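PDB 4KGM: Thg1-like uncharacterized protein from Bacillus thuringiensis, which probably adds nucleotides to the 5' end of tRNA, working 3'-to-5' like tRNA(His) guanylyltransferase, with a polymerase palm-like catalytic domain. Local coordinates for residues M23-Y37 with K123-Q137. Sequence-based numbering, arbitrary orientation. Where two conformers were deposited one is given.
Sequences MPVIVRIDGAHFHTY and KPLATFDGRAQVLPQ. With MG (magnesium ion), chain G; MG (magnesium ion), chain H; ATP (adenosine-5'-triphosphate), chain E; PO4 (phosphate ion), chain F.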
loop_
_atom_site.group_PDB
_atom_site.type_symbol
_atom_site.label_atom_id
_atom_site.label_comp_id
_atom_site.label_asym_id
_atom_site.label_seq_id
_atom_site.Cartn_x
_atom_site.Cartn_y
_atom_site.Cartn_z
ATOM N N MET A 23 -7.319 -7.162 14.556
ATOM C CA MET A 23 -7.839 -8.223 13.702
ATOM C C MET A 23 -6.763 -9.277 13.436
ATOM O O MET A 23 -5.572 -8.966 13.471
ATOM C CB MET A 23 -8.417 -7.651 12.398
ATOM C CG MET A 23 -7.427 -6.933 11.509
ATOM S SD MET A 23 -8.232 -6.333 10.004
ATOM C CE MET A 23 -9.456 -5.225 10.701
ATOM N N PRO A 24 -7.179 -10.534 13.196
ATOM C CA PRO A 24 -6.253 -11.656 12.994
ATOM C C PRO A 24 -5.183 -11.382 11.942
ATOM O O PRO A 24 -5.492 -10.896 10.853
ATOM C CB PRO A 24 -7.173 -12.779 12.511
ATOM C CG PRO A 24 -8.479 -12.480 13.145
ATOM C CD PRO A 24 -8.586 -10.979 13.176
ATOM N N VAL A 25 -3.935 -11.694 12.280
ATOM C CA VAL A 25 -2.821 -11.572 11.344
ATOM C C VAL A 25 -2.231 -12.946 11.032
ATOM O O VAL A 25 -1.990 -13.747 11.936
ATOM C CB VAL A 25 -1.711 -10.652 11.902
ATOM C CG1 VAL A 25 -0.437 -10.784 11.082
ATOM C CG2 VAL A 25 -2.186 -9.206 11.932
ATOM N N ILE A 26 -2.012 -13.214 9.750
ATOM C CA ILE A 26 -1.388 -14.458 9.322
ATOM C C ILE A 26 -0.037 -14.191 8.667
ATOM O O ILE A 26 0.072 -13.356 7.767
ATOM C CB ILE A 26 -2.282 -15.224 8.328
ATOM C CG1 ILE A 26 -3.566 -15.692 9.014
ATOM C CG2 ILE A 26 -1.535 -16.413 7.745
ATOM C CD1 ILE A 26 -3.335 -16.728 10.085
ATOM N N VAL A 27 0.990 -14.900 9.130
ATOM C CA VAL A 27 2.314 -14.822 8.527
ATOM C C VAL A 27 2.715 -16.179 7.958
ATOM O O VAL A 27 2.720 -17.180 8.677
ATOM C CB VAL A 27 3.376 -14.397 9.554
ATOM C CG1 VAL A 27 4.756 -14.372 8.908
ATOM C CG2 VAL A 27 3.033 -13.037 10.143
ATOM N N ARG A 28 3.042 -16.219 6.671
ATOM C CA ARG A 28 3.535 -17.452 6.066
ATOM C C ARG A 28 5.000 -17.341 5.644
ATOM O O ARG A 28 5.410 -16.371 5.006
ATOM C CB ARG A 28 2.662 -17.909 4.888
ATOM C CG ARG A 28 3.037 -19.305 4.378
ATOM C CD ARG A 28 1.974 -19.923 3.473
ATOM N NE ARG A 28 1.885 -19.264 2.173
ATOM C CZ ARG A 28 0.844 -18.543 1.770
ATOM N NH1 ARG A 28 -0.208 -18.395 2.564
ATOM N NH2 ARG A 28 0.849 -17.977 0.570
ATOM N N ILE A 29 5.783 -18.338 6.025
ATOM C CA ILE A 29 7.189 -18.401 5.673
ATOM C C ILE A 29 7.416 -19.631 4.805
ATOM O O ILE A 29 7.029 -20.721 5.173
ATOM C CB ILE A 29 8.059 -18.463 6.944
ATOM C CG1 ILE A 29 8.009 -17.135 7.679
ATOM C CG2 ILE A 29 9.496 -18.801 6.615
ATOM C CD1 ILE A 29 8.168 -17.265 9.170
ATOM N N ASP A 30 8.032 -19.446 3.649
ATOM C CA ASP A 30 8.256 -20.553 2.721
ATOM C C ASP A 30 9.718 -20.647 2.288
ATOM O O ASP A 30 10.317 -19.656 1.874
ATOM C CB ASP A 30 7.352 -20.413 1.493
ATOM C CG ASP A 30 7.345 -21.661 0.626
ATOM O OD1 ASP A 30 8.247 -21.802 -0.227
ATOM O OD2 ASP A 30 6.434 -22.500 0.794
ATOM N N GLY A 31 10.282 -21.849 2.385
ATOM C CA GLY A 31 11.672 -22.080 2.031
ATOM C C GLY A 31 11.981 -21.770 0.579
ATOM O O GLY A 31 11.218 -22.124 -0.318
ATOM N N ALA A 32 13.109 -21.106 0.348
ATOM C CA ALA A 32 13.517 -20.737 -1.003
ATOM C C ALA A 32 14.279 -21.870 -1.686
ATOM O O ALA A 32 15.270 -22.372 -1.153
ATOM C CB ALA A 32 14.360 -19.470 -0.976
ATOM N N HIS A 33 13.805 -22.262 -2.867
ATOM C CA HIS A 33 14.431 -23.317 -3.662
ATOM C C HIS A 33 14.649 -24.598 -2.862
ATOM O O HIS A 33 15.742 -25.161 -2.871
ATOM C CB HIS A 33 15.766 -22.841 -4.243
ATOM C CG HIS A 33 15.659 -21.595 -5.063
ATOM N ND1 HIS A 33 14.874 -21.511 -6.193
ATOM C CD2 HIS A 33 16.242 -20.381 -4.920
ATOM C CE1 HIS A 33 14.976 -20.300 -6.709
ATOM N NE2 HIS A 33 15.801 -19.595 -5.956
ATOM N N PHE A 34 13.609 -25.055 -2.172
ATOM C CA PHE A 34 13.733 -26.247 -1.340
ATOM C C PHE A 34 13.619 -27.544 -2.137
ATOM O O PHE A 34 13.510 -28.629 -1.570
ATOM C CB PHE A 34 12.754 -26.208 -0.165
ATOM C CG PHE A 34 13.384 -25.753 1.122
ATOM C CD1 PHE A 34 14.186 -24.623 1.150
ATOM C CD2 PHE A 34 13.184 -26.455 2.298
ATOM C CE1 PHE A 34 14.775 -24.202 2.325
ATOM C CE2 PHE A 34 13.769 -26.036 3.479
ATOM C CZ PHE A 34 14.566 -24.908 3.491
ATOM N N HIS A 35 13.639 -27.419 -3.458
ATOM C CA HIS A 35 13.712 -28.574 -4.342
ATOM C C HIS A 35 15.172 -28.979 -4.476
ATOM O O HIS A 35 15.495 -30.152 -4.658
ATOM C CB HIS A 35 13.136 -28.229 -5.716
ATOM C CG HIS A 35 13.788 -27.045 -6.362
ATOM N ND1 HIS A 35 13.392 -25.749 -6.113
ATOM C CD2 HIS A 35 14.811 -26.964 -7.245
ATOM C CE1 HIS A 35 14.142 -24.919 -6.817
ATOM N NE2 HIS A 35 15.012 -25.631 -7.511
ATOM N N THR A 36 16.049 -27.983 -4.382
ATOM C CA THR A 36 17.490 -28.180 -4.464
ATOM C C THR A 36 18.061 -28.475 -3.083
ATOM O O THR A 36 18.896 -29.366 -2.920
ATOM C CB THR A 36 18.186 -26.922 -5.018
ATOM O OG1 THR A 36 17.688 -26.631 -6.329
ATOM C CG2 THR A 36 19.694 -27.121 -5.080
ATOM N N TYR A 37 17.603 -27.717 -2.092
ATOM C CA TYR A 37 18.084 -27.861 -0.723
ATOM C C TYR A 37 17.755 -29.234 -0.146
ATOM O O TYR A 37 18.547 -29.805 0.603
ATOM C CB TYR A 37 17.500 -26.762 0.167
ATOM C CG TYR A 37 17.970 -26.822 1.602
ATOM C CD1 TYR A 37 19.187 -26.266 1.976
ATOM C CD2 TYR A 37 17.196 -27.429 2.585
ATOM C CE1 TYR A 37 19.621 -26.316 3.285
ATOM C CE2 TYR A 37 17.624 -27.485 3.898
ATOM C CZ TYR A 37 18.837 -26.926 4.241
ATOM O OH TYR A 37 19.272 -26.976 5.542
ATOM N N LYS A 123 25.318 -29.313 4.306
ATOM C CA LYS A 123 24.184 -28.669 3.649
ATOM C C LYS A 123 24.479 -27.190 3.419
ATOM O O LYS A 123 25.053 -26.529 4.284
ATOM C CB LYS A 123 22.926 -28.807 4.507
ATOM C CG LYS A 123 21.703 -29.337 3.771
ATOM C CD LYS A 123 21.667 -30.857 3.776
ATOM C CE LYS A 123 20.357 -31.385 3.211
ATOM N NZ LYS A 123 20.261 -32.870 3.307
ATOM N N PRO A 124 24.094 -26.665 2.246
ATOM C CA PRO A 124 24.264 -25.234 1.974
ATOM C C PRO A 124 23.304 -24.399 2.816
ATOM O O PRO A 124 22.436 -24.950 3.495
ATOM C CB PRO A 124 23.915 -25.116 0.487
ATOM C CG PRO A 124 23.010 -26.269 0.220
ATOM C CD PRO A 124 23.493 -27.381 1.106
ATOM N N LEU A 125 23.458 -23.082 2.775
ATOM C CA LEU A 125 22.607 -22.200 3.565
ATOM C C LEU A 125 21.160 -22.228 3.085
ATOM O O LEU A 125 20.887 -22.106 1.891
ATOM C CB LEU A 125 23.151 -20.771 3.543
ATOM C CG LEU A 125 24.480 -20.583 4.272
ATOM C CD1 LEU A 125 24.978 -19.153 4.136
ATOM C CD2 LEU A 125 24.329 -20.970 5.736
ATOM N N ALA A 126 20.240 -22.401 4.028
ATOM C CA ALA A 126 18.815 -22.369 3.723
ATOM C C ALA A 126 18.275 -20.957 3.901
ATOM O O ALA A 126 18.628 -20.266 4.858
ATOM C CB ALA A 126 18.059 -23.342 4.613
ATOM N N THR A 127 17.430 -20.526 2.970
ATOM C CA THR A 127 16.799 -19.214 3.062
ATOM C C THR A 127 15.282 -19.323 2.964
ATOM O O THR A 127 14.748 -20.322 2.481
ATOM C CB THR A 127 17.317 -18.249 1.979
ATOM O OG1 THR A 127 17.175 -18.852 0.688
ATOM C CG2 THR A 127 18.781 -17.910 2.222
ATOM N N PHE A 128 14.595 -18.285 3.430
ATOM C CA PHE A 128 13.139 -18.273 3.460
ATOM C C PHE A 128 12.608 -16.916 3.017
ATOM O O PHE A 128 13.299 -15.902 3.122
ATOM C CB PHE A 128 12.634 -18.556 4.877
ATOM C CG PHE A 128 13.010 -19.911 5.403
ATOM C CD1 PHE A 128 14.247 -20.127 5.988
ATOM C CD2 PHE A 128 12.114 -20.965 5.335
ATOM C CE1 PHE A 128 14.590 -21.373 6.476
ATOM C CE2 PHE A 128 12.451 -22.212 5.822
ATOM C CZ PHE A 128 13.691 -22.416 6.393
ATOM N N ASP A 129 11.375 -16.896 2.522
ATOM C CA ASP A 129 10.691 -15.639 2.268
ATOM C C ASP A 129 9.612 -15.474 3.327
ATOM O O ASP A 129 9.292 -16.422 4.045
ATOM C CB ASP A 129 10.075 -15.614 0.869
ATOM C CG ASP A 129 8.676 -16.194 0.836
ATOM O OD1 ASP A 129 8.467 -17.302 1.374
ATOM O OD2 ASP A 129 7.780 -15.533 0.274
ATOM N N GLY A 130 9.051 -14.275 3.422
ATOM C CA GLY A 130 8.008 -14.005 4.393
ATOM C C GLY A 130 6.948 -13.072 3.847
ATOM O O GLY A 130 7.250 -12.143 3.100
ATOM N N ARG A 131 5.697 -13.328 4.216
ATOM C CA ARG A 131 4.592 -12.470 3.812
ATOM C C ARG A 131 3.548 -12.399 4.917
ATOM O O ARG A 131 3.242 -13.401 5.564
ATOM C CB ARG A 131 3.968 -12.964 2.504
ATOM C CG ARG A 131 3.362 -14.357 2.578
ATOM C CD ARG A 131 3.026 -14.888 1.196
ATOM N NE ARG A 131 4.227 -15.099 0.396
ATOM C CZ ARG A 131 4.223 -15.551 -0.854
ATOM N NH1 ARG A 131 3.076 -15.838 -1.453
ATOM N NH2 ARG A 131 5.368 -15.714 -1.507
ATOM N N ALA A 132 3.012 -11.205 5.145
ATOM C CA ALA A 132 2.012 -11.017 6.187
ATOM C C ALA A 132 0.708 -10.495 5.602
ATOM O O ALA A 132 0.691 -9.932 4.505
ATOM C CB ALA A 132 2.533 -10.074 7.266
ATOM N N GLN A 133 -0.379 -10.687 6.341
ATOM C CA GLN A 133 -1.699 -10.259 5.897
ATOM C C GLN A 133 -2.668 -10.264 7.068
ATOM O O GLN A 133 -2.328 -10.715 8.163
ATOM C CB GLN A 133 -2.224 -11.201 4.815
ATOM C CG GLN A 133 -2.704 -12.537 5.353
ATOM C CD GLN A 133 -3.044 -13.521 4.250
ATOM O OE1 GLN A 133 -2.190 -13.887 3.444
ATOM N NE2 GLN A 133 -4.298 -13.953 4.210
ATOM N N VAL A 134 -3.877 -9.764 6.832
ATOM C CA VAL A 134 -4.940 -9.858 7.824
ATOM C C VAL A 134 -6.068 -10.745 7.310
ATOM O O VAL A 134 -6.193 -10.984 6.107
ATOM C CB VAL A 134 -5.513 -8.472 8.201
ATOM C CG1 VAL A 134 -4.443 -7.609 8.861
ATOM C CG2 VAL A 134 -6.089 -7.783 6.974
ATOM N N LEU A 135 -6.883 -11.237 8.235
ATOM C CA LEU A 135 -8.032 -12.060 7.894
ATOM C C LEU A 135 -9.188 -11.735 8.820
ATOM O O LEU A 135 -8.983 -11.469 10.003
ATOM C CB LEU A 135 -7.692 -13.547 8.021
ATOM C CG LEU A 135 -6.907 -14.215 6.894
ATOM C CD1 LEU A 135 -6.714 -15.685 7.206
ATOM C CD2 LEU A 135 -7.629 -14.048 5.574
ATOM N N PRO A 136 -10.414 -11.746 8.283
ATOM C CA PRO A 136 -11.586 -11.646 9.157
ATOM C C PRO A 136 -11.676 -12.882 10.043
ATOM O O PRO A 136 -11.175 -13.941 9.663
ATOM C CB PRO A 136 -12.760 -11.588 8.173
ATOM C CG PRO A 136 -12.226 -12.117 6.885
ATOM C CD PRO A 136 -10.774 -11.774 6.856
ATOM N N GLN A 137 -12.298 -12.741 11.209
ATOM C CA GLN A 137 -12.378 -13.823 12.186
ATOM C C GLN A 137 -12.985 -15.116 11.636
ATOM O O GLN A 137 -12.542 -16.210 11.983
ATOM C CB GLN A 137 -13.153 -13.369 13.424
ATOM C CG GLN A 137 -12.393 -12.401 14.317
ATOM C CD GLN A 137 -13.219 -11.932 15.501
ATOM O OE1 GLN A 137 -14.268 -11.311 15.334
ATOM N NE2 GLN A 137 -12.749 -12.233 16.707
HETATM MG MG MG G . 9.554 -23.202 -1.149
HETATM MG MG MG H . 6.552 -24.369 -0.597
HETATM P PG ATP E . 10.381 -21.756 -4.299
HETATM O O1G ATP E . 9.169 -21.752 -5.199
HETATM O O2G ATP E . 11.441 -20.742 -4.665
HETATM O O3G ATP E . 10.045 -21.786 -2.828
HETATM P PB ATP E . 10.639 -24.540 -3.873
HETATM O O1B ATP E . 10.760 -24.358 -2.378
HETATM O O2B ATP E . 11.381 -25.677 -4.533
HETATM O O3B ATP E . 11.081 -23.178 -4.612
HETATM P PA ATP E . 8.096 -25.520 -3.317
HETATM O O1A ATP E . 6.825 -25.820 -4.072
HETATM O O2A ATP E . 8.045 -24.822 -1.979
HETATM O O3A ATP E . 9.087 -24.689 -4.274
HETATM O "O5'" ATP E . 8.938 -26.882 -3.137
HETATM C "C5'" ATP E . 9.005 -27.544 -1.877
HETATM C "C4'" ATP E . 9.993 -28.700 -1.976
HETATM O "O4'" ATP E . 10.449 -29.098 -0.682
HETATM C "C3'" ATP E . 9.364 -29.924 -2.626
HETATM O "O3'" ATP E . 9.944 -30.141 -3.915
HETATM C "C2'" ATP E . 9.687 -31.088 -1.708
HETATM O "O2'" ATP E . 10.343 -32.128 -2.439
HETATM C "C1'" ATP E . 10.613 -30.517 -0.646
HETATM N N9 ATP E . 10.279 -31.057 0.698
HETATM C C8 ATP E . 9.355 -30.566 1.544
HETATM N N7 ATP E . 9.304 -31.293 2.690
HETATM C C5 ATP E . 10.216 -32.276 2.586
HETATM C C6 ATP E . 10.681 -33.397 3.436
HETATM N N6 ATP E . 10.146 -33.618 4.662
HETATM N N1 ATP E . 11.660 -34.191 2.948
HETATM C C2 ATP E . 12.200 -33.983 1.733
HETATM N N3 ATP E . 11.827 -32.988 0.909
HETATM C C4 ATP E . 10.857 -32.116 1.272
HETATM P P PO4 F . 4.883 -16.326 -5.087
HETATM O O1 PO4 F . 5.346 -14.955 -5.521
HETATM O O2 PO4 F . 5.082 -17.305 -6.220
HETATM O O3 PO4 F . 5.691 -16.776 -3.893
HETATM O O4 PO4 F . 3.419 -16.276 -4.718
HETATM O O HOH W 1 -2.212 -16.446 2.284
HETATM O O HOH W 2 5.711 -16.810 2.197
HETATM O O HOH W 3 17.367 -22.451 0.348
HETATM O O HOH W 4 21.458 -25.516 6.051
HETATM O O HOH W 5 4.947 -23.530 -1.366
#
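Arg28 leaves its strand with CG opposite the backbone N (chi1 -171°), while Arg131, its antiparallel partner, sets CG between N and the carbonyl carbon (chi1 62°); both chains then bend at chi3 and run side by side, pointing the same way. Arg131 CD lies over one face of the Arg28 guanidinium, and Arg28 NH2 comes within 3.7 Å of Arg131 NH1. Anions probably offset the two like charges: Glu12 of the second subunit bridges to both arginines, a phosphate ion, probably from the crystallisation liquor, accepts from Arg131 NH2, and Asp129 OD2 takes Arg131 NH2 on its syn side at 3.0 Å. Beyond Arg28, a water links its NH1 to Gln133 OE1.

Beneath these side chains, strands 25-31 and 128-134 pair antiparallel at one margin of the palm-like sheet, 128-134 being an outer strand of it within this chain. Arg28 N donates to Arg131 O at 3.0 Å; at the Asp30-Asp129 pair one bond, Asp129 N to Asp30 O, is sound, while Asp30 N is shared weakly between O and OD1 of Asp129. Asp30 faces the same way as the arginines, and its carboxylate spans two magnesium ions, OD1 to one at 2.1 Å and OD2 to the other at 2.3 Å. Gly31 O also binds the first, and Asp75 supplies the remaining protein ligand to both ions of this two-metal site on ATP, as in palm polymerases. The nearly straight bond from Ala32 N to Thr127 O (2.8 Å) ties down the next residue.

The opposite face is apolar: Ile29 CG2 packs on Phe128 CB, and Phe128 meets Phe34 obliquely. Past the strand, the backbone N of Phe34 donates to ATP O1B, and Ala126 CB sits over one face of the Tyr37 ring, 3.9 Å from its centroid, with Pro124 O at the ring edge.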